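Side-chain contacts in uncharacterized protein (Acinetobacter baumannii, PDB 5D66), which is of unknown function but folds as an ankyrin repeat domain, a scaffold that in its relatives commonly mediates binding to other proteins: residues L7-A10 against A11-D15; L40-A43 against T44-N47; V115-V118 against R119-A123; L145-K149 against S150-Q154. One frame throughout, in Å; residues are numbered along the deposited sequence. Where two conformers were deposited one is given.

Contact 1 (L7-A10 against A11-D15); sequences LHMA and AANDD
A11 N and A12 N donate to L7 O and H8 O in the last turns of helix 6-12, an ankyrin-repeat helix that finishes in a Schellman motif. Both bonds are ordinary i to i+4 helix bonds, and N13 N continues the series to M9 O at 3.0 Å, with a more bent N-H...O angle of 140°. The Schellman pair is D15 N to A10 O, 3.0 Å and almost straight (174°), and D14 N to A11 O at 3.2 Å; N13 N adds only a weak bond to A10 O. D14, with positive phi, carries the chain round, and its OD1 accepts from A51 N, tying the turn to helix 49-57. D15 is the N-cap of helix 16-23, its OD1 weakly bonded to L18 N.

L7 and A10 pack on I19 of helix 16-23, and A12 on V42 of helix 39-45. The exposed selenomethionine M9 has its CG trans to the backbone N (chi1 -178°), and bends at chi2 and chi3 swing the methyl forward along the helix. In one of its two conformers, M9 CE lies 3.9 Å from A12 CB and obliquely over the N13 amide, nearest its oxygen, 3.2 Å from N13 OD1.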
loop_
_atom_site.group_PDB
_atom_site.type_symbol
_atom_site.label_atom_id
_atom_site.label_comp_id
_atom_site.label_asym_id
_atom_site.label_seq_id
_atom_site.Cartn_x
_atom_site.Cartn_y
_atom_site.Cartn_z
ATOM N N LEU A 7 8.960 -18.857 15.146
ATOM C CA LEU A 7 8.313 -17.571 15.248
ATOM C C LEU A 7 7.404 -17.313 14.039
ATOM O O LEU A 7 6.308 -16.798 14.162
ATOM C CB LEU A 7 9.318 -16.451 15.391
ATOM C CG LEU A 7 8.733 -15.061 15.631
ATOM C CD1 LEU A 7 7.965 -14.966 16.952
ATOM C CD2 LEU A 7 9.786 -13.993 15.585
ATOM N N HIS A 8 7.877 -17.754 12.873
ATOM C CA HIS A 8 7.149 -17.579 11.629
ATOM C C HIS A 8 5.849 -18.385 11.674
ATOM O O HIS A 8 4.795 -17.902 11.249
ATOM C CB HIS A 8 7.997 -17.985 10.461
ATOM C CG HIS A 8 9.225 -17.130 10.291
ATOM N ND1 HIS A 8 10.297 -17.212 11.156
ATOM C CD2 HIS A 8 9.549 -16.195 9.350
ATOM C CE1 HIS A 8 11.203 -16.352 10.765
ATOM N NE2 HIS A 8 10.764 -15.705 9.697
HETATM N N MSE A 9 5.923 -19.617 12.163
HETATM C CA MSE A 9 4.710 -20.443 12.253
HETATM C C MSE A 9 3.722 -19.824 13.241
HETATM O O MSE A 9 2.503 -19.761 13.005
HETATM C CB MSE A 9 5.046 -21.873 12.697
HETATM C CG MSE A 9 3.764 -22.783 12.740
HETATM SE SE MSE A 9 3.121 -23.227 10.901
HETATM C CE MSE A 9 1.501 -22.352 10.611
ATOM N N ALA A 10 4.231 -19.345 14.362
ATOM C CA ALA A 10 3.369 -18.705 15.366
ATOM C C ALA A 10 2.683 -17.463 14.768
ATOM O O ALA A 10 1.493 -17.238 14.956
ATOM C CB ALA A 10 4.139 -18.365 16.605
ATOM N N ALA A 11 3.441 -16.702 14.005
ATOM C CA ALA A 11 2.926 -15.521 13.308
ATOM C C ALA A 11 1.859 -15.879 12.277
ATOM O O ALA A 11 0.825 -15.225 12.201
ATOM C CB ALA A 11 4.073 -14.749 12.670
ATOM N N ALA A 12 2.090 -16.943 11.526
ATOM C CA ALA A 12 1.105 -17.409 10.567
ATOM C C ALA A 12 -0.204 -17.834 11.240
ATOM O O ALA A 12 -1.284 -17.692 10.671
ATOM C CB ALA A 12 1.645 -18.584 9.788
ATOM N N ASN A 13 -0.101 -18.354 12.450
ATOM C CA ASN A 13 -1.240 -18.845 13.205
ATOM C C ASN A 13 -1.904 -17.801 14.081
ATOM O O ASN A 13 -2.889 -18.110 14.749
ATOM C CB ASN A 13 -0.805 -20.033 14.054
ATOM C CG ASN A 13 -0.628 -21.287 13.269
ATOM O OD1 ASN A 13 -1.139 -21.426 12.143
ATOM N ND2 ASN A 13 0.013 -22.259 13.899
ATOM N N ASP A 14 -1.368 -16.588 14.100
ATOM C CA ASP A 14 -1.898 -15.539 15.004
ATOM C C ASP A 14 -1.843 -16.006 16.468
ATOM O O ASP A 14 -2.668 -15.610 17.310
ATOM C CB ASP A 14 -3.323 -15.098 14.647
ATOM C CG ASP A 14 -3.563 -13.648 15.019
ATOM O OD1 ASP A 14 -2.636 -12.808 14.991
ATOM O OD2 ASP A 14 -4.734 -13.342 15.392
ATOM N N ASP A 15 -0.812 -16.807 16.787
ATOM C CA ASP A 15 -0.725 -17.470 18.097
ATOM C C ASP A 15 0.050 -16.557 19.048
ATOM O O ASP A 15 1.271 -16.693 19.226
ATOM C CB ASP A 15 -0.029 -18.832 17.906
ATOM C CG ASP A 15 0.012 -19.697 19.172
ATOM O OD1 ASP A 15 -0.309 -19.238 20.304
ATOM O OD2 ASP A 15 0.355 -20.881 18.973
#

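Contact 2 (L40-A43 against T44-N47); sequences LMVA and TRAN
T44, R45 and selenomethionine M41 carry this contact at the end of helix 39-45, a helix of the ankyrin stack that closes in a Schellman motif with N47 at positive phi. T44 turns its hydroxyl back along the helix: with OG1 beside its own backbone N (chi1 -61°), T44 OG1 donates to L40 O at 2.9 Å. T44 N donates to the same oxygen from the opposite face of the carbonyl plane, at 2.9 Å, so L40 O is gripped by two bonds, the hydroxyl standing 37° out of that plane. The leucine also touches the hydroxyl through its CD1 branch.

R45 N makes the regular helix bond to M41 O, 2.9 Å long, and its side chain then runs extended from CG to NE past the M41 side chain, the two crossing at about a right angle. M41 bends at chi2 and chi3, bringing M41 CE to 3.6 Å from R45 CG, while M41 CG sits over one face of the guanidinium, displaced toward its rim, 3.6 Å from R45 NH2. V42 CG2 approaches obliquely, 3.9 Å from R45 NH1. Beyond the segment, R45 NH2 forms a salt bridge with D66 and a hydrogen bond to S37. M41 and T44 also pack on P72 of helix 72-79.

The chemistry is thus divided along one helix end: the buried threonine hydroxyl is satisfied by a main-chain carbonyl, and the arginine, with M41 CG over one face of its guanidinium, directs its charge to D66, which together with S37 probably fixes the rotation of the group.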
loop_
_atom_site.group_PDB
_atom_site.type_symbol
_atom_site.label_atom_id
_atom_site.label_comp_id
_atom_site.label_asym_id
_atom_site.label_seq_id
_atom_site.Cartn_x
_atom_site.Cartn_y
_atom_site.Cartn_z
ATOM N N LEU A 40 7.005 -10.888 10.750
ATOM C CA LEU A 40 6.007 -9.849 10.530
ATOM C C LEU A 40 5.470 -9.886 9.090
ATOM O O LEU A 40 4.282 -9.669 8.881
ATOM C CB LEU A 40 6.594 -8.468 10.845
ATOM C CG LEU A 40 5.661 -7.283 10.532
ATOM C CD1 LEU A 40 4.358 -7.356 11.323
ATOM C CD2 LEU A 40 6.365 -5.952 10.781
HETATM N N MSE A 41 6.310 -10.175 8.099
HETATM C CA MSE A 41 5.817 -10.318 6.730
HETATM C C MSE A 41 4.812 -11.467 6.647
HETATM O O MSE A 41 3.734 -11.313 6.033
HETATM C CB MSE A 41 6.951 -10.494 5.773
HETATM C CG MSE A 41 6.495 -10.362 4.323
HETATM SE SE MSE A 41 5.860 -8.582 3.807
HETATM C CE MSE A 41 3.999 -8.939 3.495
ATOM N N VAL A 42 5.106 -12.605 7.293
ATOM C CA VAL A 42 4.185 -13.740 7.336
ATOM C C VAL A 42 2.858 -13.340 7.955
ATOM O O VAL A 42 1.771 -13.625 7.417
ATOM C CB VAL A 42 4.828 -14.915 8.062
ATOM C CG1 VAL A 42 3.835 -16.033 8.296
ATOM C CG2 VAL A 42 6.040 -15.427 7.274
ATOM N N ALA A 43 2.891 -12.640 9.090
ATOM C CA ALA A 43 1.657 -12.192 9.754
ATOM C C ALA A 43 0.878 -11.252 8.860
ATOM O O ALA A 43 -0.354 -11.307 8.784
ATOM C CB ALA A 43 1.970 -11.514 11.065
ATOM N N THR A 44 1.575 -10.352 8.167
ATOM C CA THR A 44 0.917 -9.346 7.349
ATOM C C THR A 44 0.227 -9.969 6.158
ATOM O O THR A 44 -0.906 -9.607 5.808
ATOM C CB THR A 44 1.893 -8.252 6.944
ATOM O OG1 THR A 44 2.396 -7.598 8.130
ATOM C CG2 THR A 44 1.218 -7.174 6.096
ATOM N N ARG A 45 0.869 -10.925 5.492
ATOM C CA ARG A 45 0.252 -11.597 4.360
ATOM C C ARG A 45 -1.082 -12.258 4.756
ATOM O O ARG A 45 -2.019 -12.287 3.932
ATOM C CB ARG A 45 1.143 -12.674 3.763
ATOM C CG ARG A 45 2.419 -12.156 3.123
ATOM C CD ARG A 45 3.215 -13.297 2.593
ATOM N NE ARG A 45 4.583 -12.958 2.201
ATOM C CZ ARG A 45 5.682 -13.584 2.632
ATOM N NH1 ARG A 45 5.625 -14.597 3.461
ATOM N NH2 ARG A 45 6.839 -13.217 2.129
ATOM N N ALA A 46 -1.181 -12.717 5.982
ATOM C CA ALA A 46 -2.356 -13.369 6.499
ATOM C C ALA A 46 -3.406 -12.413 7.090
ATOM O O ALA A 46 -4.480 -12.854 7.499
ATOM C CB ALA A 46 -1.949 -14.411 7.539
ATOM N N ASN A 47 -3.067 -11.129 7.155
ATOM C CA ASN A 47 -3.852 -10.130 7.899
ATOM C C ASN A 47 -4.076 -10.553 9.346
ATOM O O ASN A 47 -5.152 -10.382 9.926
ATOM C CB ASN A 47 -5.154 -9.759 7.227
ATOM C CG ASN A 47 -5.641 -8.399 7.678
ATOM O OD1 ASN A 47 -4.877 -7.621 8.213
ATOM N ND2 ASN A 47 -6.927 -8.112 7.472
#

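Contact 3 (V115-V118 against R119-A123); sequences VETV and RTLIA
Helix 115-124 is a helix of the ankyrin stack, lying between helices 82-90 and 150-162, and its first two turns can be joined on the exposed side by an i to i+3 salt bridge. Both side chains of this pair have a second conformer; in the conformers described, R119 meets the carboxylate of E116 side-on with two nitrogens, one to each oxygen: R119 NE to E116 OE1 at 2.8 Å and R119 NH2 to E116 OE2 at 2.8 Å, both nearly straight. Each oxygen is approached on its syn side. The carboxylate lies at the edge of the guanidinium, but the two planes are turned 26° apart, so the nitrogens stand somewhat out of the carboxylate plane. The bend of E116 at chi2 (-51°) and of R119 at chi3 (-41°) lets the two chains run side by side, pointing the same way. V115 CG1 comes obliquely to R119 NH2, 3.8 Å away.

One residue on, T120 folds its hydroxyl back on the helix. T120 OG1 and T120 N both donate to E116 O, at 2.9 and 3.0 Å, from opposite faces of the carbonyl plane; the same hydroxyl has a weak hydrogen bond with R86 NH1 of helix 82-90. E116 is therefore held by its main-chain oxygen and, in this pair of conformers, by its carboxylate as well.

Elsewhere the helix packs through hydrocarbon, including the methyl of T117. T117 packs on L85 of helix 82-90, and V118 on L106 and A109 of helix 106-111. T117 CG2 lies 3.9 Å from L121 CD1. I122, alongside V118 and pointing the same way, places its CD1 3.7 Å from V118 CG1.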
loop_
_atom_site.group_PDB
_atom_site.type_symbol
_atom_site.label_atom_id
_atom_site.label_comp_id
_atom_site.label_asym_id
_atom_site.label_seq_id
_atom_site.Cartn_x
_atom_site.Cartn_y
_atom_site.Cartn_z
ATOM N N VAL A 115 -10.779 2.876 -0.724
ATOM C CA VAL A 115 -10.938 4.307 -0.504
ATOM C C VAL A 115 -10.290 4.771 0.829
ATOM O O VAL A 115 -9.564 5.760 0.856
ATOM C CB VAL A 115 -12.445 4.726 -0.536
ATOM C CG1 VAL A 115 -12.619 6.217 -0.268
ATOM C CG2 VAL A 115 -13.092 4.386 -1.849
ATOM N N GLU A 116 -10.583 4.064 1.917
ATOM C CA GLU A 116 -10.084 4.518 3.226
ATOM C C GLU A 116 -8.566 4.353 3.303
ATOM O O GLU A 116 -7.899 5.157 3.945
ATOM C CB GLU A 116 -10.761 3.803 4.396
ATOM C CG GLU A 116 -12.240 4.092 4.483
ATOM C CD GLU A 116 -12.539 5.545 4.445
ATOM O OE1 GLU A 116 -11.897 6.335 5.154
ATOM O OE2 GLU A 116 -13.398 5.965 3.658
ATOM N N THR A 117 -8.019 3.358 2.615
ATOM C CA THR A 117 -6.560 3.187 2.550
ATOM C C THR A 117 -5.922 4.361 1.768
ATOM O O THR A 117 -4.927 4.935 2.201
ATOM C CB THR A 117 -6.205 1.878 1.927
ATOM O OG1 THR A 117 -6.734 0.800 2.711
ATOM C CG2 THR A 117 -4.721 1.681 1.822
ATOM N N VAL A 118 -6.529 4.752 0.647
ATOM C CA VAL A 118 -6.104 5.923 -0.081
ATOM C C VAL A 118 -6.133 7.183 0.815
ATOM O O VAL A 118 -5.164 7.926 0.879
ATOM C CB VAL A 118 -6.932 6.108 -1.377
ATOM C CG1 VAL A 118 -6.717 7.521 -1.968
ATOM C CG2 VAL A 118 -6.607 5.025 -2.361
ATOM N N ARG A 119 -7.254 7.367 1.493
ATOM C CA ARG A 119 -7.392 8.528 2.380
ATOM C C ARG A 119 -6.237 8.551 3.410
ATOM O O ARG A 119 -5.626 9.587 3.650
ATOM C CB ARG A 119 -8.774 8.515 3.055
ATOM C CG ARG A 119 -9.120 9.794 3.735
ATOM C CD ARG A 119 -10.411 9.689 4.603
ATOM N NE ARG A 119 -11.556 8.927 4.049
ATOM C CZ ARG A 119 -12.365 9.354 3.068
ATOM N NH1 ARG A 119 -12.274 10.576 2.588
ATOM N NH2 ARG A 119 -13.316 8.552 2.617
ATOM N N THR A 120 -6.005 7.428 4.025
ATOM C CA THR A 120 -4.995 7.255 5.055
ATOM C C THR A 120 -3.607 7.551 4.535
ATOM O O THR A 120 -2.807 8.234 5.213
ATOM C CB THR A 120 -5.103 5.856 5.640
ATOM O OG1 THR A 120 -6.393 5.696 6.308
ATOM C CG2 THR A 120 -4.012 5.537 6.662
ATOM N N LEU A 121 -3.266 7.010 3.384
ATOM C CA LEU A 121 -1.958 7.215 2.790
ATOM C C LEU A 121 -1.721 8.635 2.333
ATOM O O LEU A 121 -0.626 9.149 2.467
ATOM C CB LEU A 121 -1.710 6.185 1.698
ATOM C CG LEU A 121 -1.557 4.730 2.213
ATOM C CD1 LEU A 121 -1.593 3.791 1.005
ATOM C CD2 LEU A 121 -0.310 4.501 2.958
ATOM N N ILE A 122 -2.759 9.274 1.753
ATOM C CA ILE A 122 -2.667 10.681 1.441
ATOM C C ILE A 122 -2.348 11.492 2.704
ATOM O O ILE A 122 -1.449 12.340 2.707
ATOM C CB ILE A 122 -3.945 11.195 0.763
ATOM C CG1 ILE A 122 -4.056 10.643 -0.668
ATOM C CG2 ILE A 122 -3.967 12.702 0.750
ATOM C CD1 ILE A 122 -5.427 10.894 -1.281
ATOM N N ALA A 123 -3.109 11.237 3.757
ATOM C CA ALA A 123 -2.945 11.965 5.017
ATOM C C ALA A 123 -1.552 11.771 5.606
ATOM O O ALA A 123 -1.013 12.703 6.223
ATOM C CB ALA A 123 -3.990 11.556 6.042
#

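Contact 4 (L145-K149 against S150-Q154); sequences LGNGK and SNYQQ
S150 follows K149 directly and leads into helix 150-162, its OG linked through a water to N147 OD1. That oxygen already accepts from K149 N at 3.0 Å, closing an Asx turn in the loop between helices 138-144 and 150-162 of the ankyrin-repeat domain. In the conformer described, N151 ND2 donates to G113 O in the loop before helix 115-124.

Y152 sends its side chain back across the loop. CG lies beside the backbone N, and one face of the ring is covered by G146, whose CA stands 3.3 Å from the ring centroid and only 4° off the ring normal, a CH-pi contact. N147 OD1 approaches Y152 CD2 obliquely at 3.4 Å, with the amide and ring planes 75° apart. The phenol oxygen hydrogen-bonds E111 O of helix 106-111 and accepts from a water whose oxygen lies 2.8 Å from L145 O, to which it also donates. Y152 N has a weak bond to K149 O.

Q153 completes the first turn. Q153 N donates to K149 O at 3.1 Å from above the carbonyl plane, and the extended side chain brings Q153 NE2 to G148 O at 2.9 Å, nearly straight (170°), in the carbonyl plane and on a lone pair. Its flank also touches E187 and I188 of helix 186-194.

At this surface the loop is held largely through its main-chain atoms: the carbonyls of G148 and K149 accept from Q153, K149 N is taken by N147 OD1, and the absence of a side chain at G146 lets the tyrosine ring lie on the backbone.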
loop_
_atom_site.group_PDB
_atom_site.type_symbol
_atom_site.label_atom_id
_atom_site.label_comp_id
_atom_site.label_asym_id
_atom_site.label_seq_id
_atom_site.Cartn_x
_atom_site.Cartn_y
_atom_site.Cartn_z
ATOM N N LEU A 145 -7.617 1.412 -14.455
ATOM C CA LEU A 145 -7.862 0.107 -13.864
ATOM C C LEU A 145 -9.107 0.033 -12.981
ATOM O O LEU A 145 -9.455 -1.032 -12.485
ATOM C CB LEU A 145 -6.590 -0.398 -13.165
ATOM C CG LEU A 145 -5.407 -0.539 -14.087
ATOM C CD1 LEU A 145 -4.160 -0.857 -13.268
ATOM C CD2 LEU A 145 -5.624 -1.602 -15.189
ATOM N N GLY A 146 -9.774 1.164 -12.761
ATOM C CA GLY A 146 -11.032 1.196 -12.071
ATOM C C GLY A 146 -12.166 1.006 -13.071
ATOM O O GLY A 146 -11.929 0.809 -14.268
ATOM N N ASN A 147 -13.377 1.206 -12.614
ATOM C CA ASN A 147 -14.569 1.106 -13.441
ATOM C C ASN A 147 -15.336 2.423 -13.569
ATOM O O ASN A 147 -16.467 2.444 -14.038
ATOM C CB ASN A 147 -15.477 -0.006 -12.912
ATOM C CG ASN A 147 -16.083 0.306 -11.552
ATOM O OD1 ASN A 147 -15.811 1.341 -10.987
ATOM N ND2 ASN A 147 -16.934 -0.568 -11.061
ATOM N N GLY A 148 -14.726 3.510 -13.129
ATOM C CA GLY A 148 -15.349 4.815 -13.243
ATOM C C GLY A 148 -16.459 5.143 -12.255
ATOM O O GLY A 148 -17.007 6.249 -12.295
ATOM N N LYS A 149 -16.793 4.180 -11.408
ATOM C CA LYS A 149 -17.931 4.284 -10.485
ATOM C C LYS A 149 -17.458 4.647 -9.086
ATOM O O LYS A 149 -16.330 4.709 -8.850
ATOM C CB LYS A 149 -18.736 2.993 -10.474
ATOM C CG LYS A 149 -19.296 2.642 -11.822
ATOM C CD LYS A 149 -20.192 1.432 -11.854
ATOM C CE LYS A 149 -20.753 1.240 -13.199
ATOM N NZ LYS A 149 -20.885 -0.225 -13.442
ATOM N N SER A 150 -18.398 4.955 -8.216
ATOM C CA SER A 150 -18.315 5.063 -6.757
ATOM C C SER A 150 -16.904 5.221 -6.229
ATOM O O SER A 150 -16.397 6.347 -6.081
ATOM C CB SER A 150 -19.041 3.806 -6.133
ATOM O OG SER A 150 -18.453 2.612 -6.748
ATOM N N ASN A 151 -16.317 4.095 -5.816
ATOM C CA ASN A 151 -15.029 4.110 -5.154
ATOM C C ASN A 151 -13.978 4.852 -5.940
ATOM O O ASN A 151 -13.149 5.564 -5.377
ATOM C CB ASN A 151 -14.424 2.684 -4.987
ATOM C CG ASN A 151 -15.237 1.779 -4.136
ATOM O OD1 ASN A 151 -16.433 1.845 -4.201
ATOM N ND2 ASN A 151 -14.604 0.922 -3.343
ATOM N N TYR A 152 -13.958 4.633 -7.252
ATOM C CA TYR A 152 -12.958 5.258 -8.073
ATOM C C TYR A 152 -13.171 6.755 -8.262
ATOM O O TYR A 152 -12.211 7.517 -8.298
ATOM C CB TYR A 152 -12.795 4.524 -9.431
ATOM C CG TYR A 152 -12.227 3.120 -9.202
ATOM C CD1 TYR A 152 -10.916 2.961 -8.943
ATOM C CD2 TYR A 152 -13.056 1.998 -9.151
ATOM C CE1 TYR A 152 -10.399 1.736 -8.685
ATOM C CE2 TYR A 152 -12.545 0.725 -8.866
ATOM C CZ TYR A 152 -11.175 0.617 -8.660
ATOM O OH TYR A 152 -10.638 -0.645 -8.439
ATOM N N GLN A 153 -14.437 7.168 -8.381
ATOM C CA GLN A 153 -14.710 8.611 -8.339
ATOM C C GLN A 153 -14.233 9.230 -7.023
ATOM O O GLN A 153 -13.621 10.311 -7.028
ATOM C CB GLN A 153 -16.199 8.888 -8.496
ATOM C CG GLN A 153 -16.740 8.583 -9.873
ATOM C CD GLN A 153 -18.248 8.698 -9.932
ATOM O OE1 GLN A 153 -18.850 9.464 -9.218
ATOM N NE2 GLN A 153 -18.845 7.877 -10.758
ATOM N N GLN A 154 -14.473 8.529 -5.913
ATOM C CA GLN A 154 -14.108 9.050 -4.579
ATOM C C GLN A 154 -12.573 9.152 -4.497
ATOM O O GLN A 154 -12.047 10.162 -4.009
ATOM C CB GLN A 154 -14.671 8.151 -3.485
ATOM C CG GLN A 154 -16.165 8.245 -3.447
ATOM C CD GLN A 154 -16.847 7.102 -2.711
ATOM O OE1 GLN A 154 -16.184 6.275 -2.088
ATOM N NE2 GLN A 154 -18.166 7.095 -2.731
HETATM O O HOH W 1 -11.665 -2.130 -11.078
HETATM O O HOH W 2 -16.137 1.026 -8.173
#

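In the fold
The four contacts follow one another in series along an elongated stack of helix pairs. Contacts 1 and 2 sit on neighbouring helices, their centres about 9 Å apart, and touch where V42 CG1 meets A12 CB at 3.7 Å and H8 O at 3.6 Å. Contacts 3 and 4 lie about 15 Å apart between centres and meet through V115 CG2, which packs on N151 O and, in one conformer, on Q154 OE1. Between these two pairs there is no touch: the nearest atoms of contacts 2 and 3 are about 10 Å apart. Contacts 1 and 4, about 36 Å apart between centres, lie on opposite sides of the chain's centre.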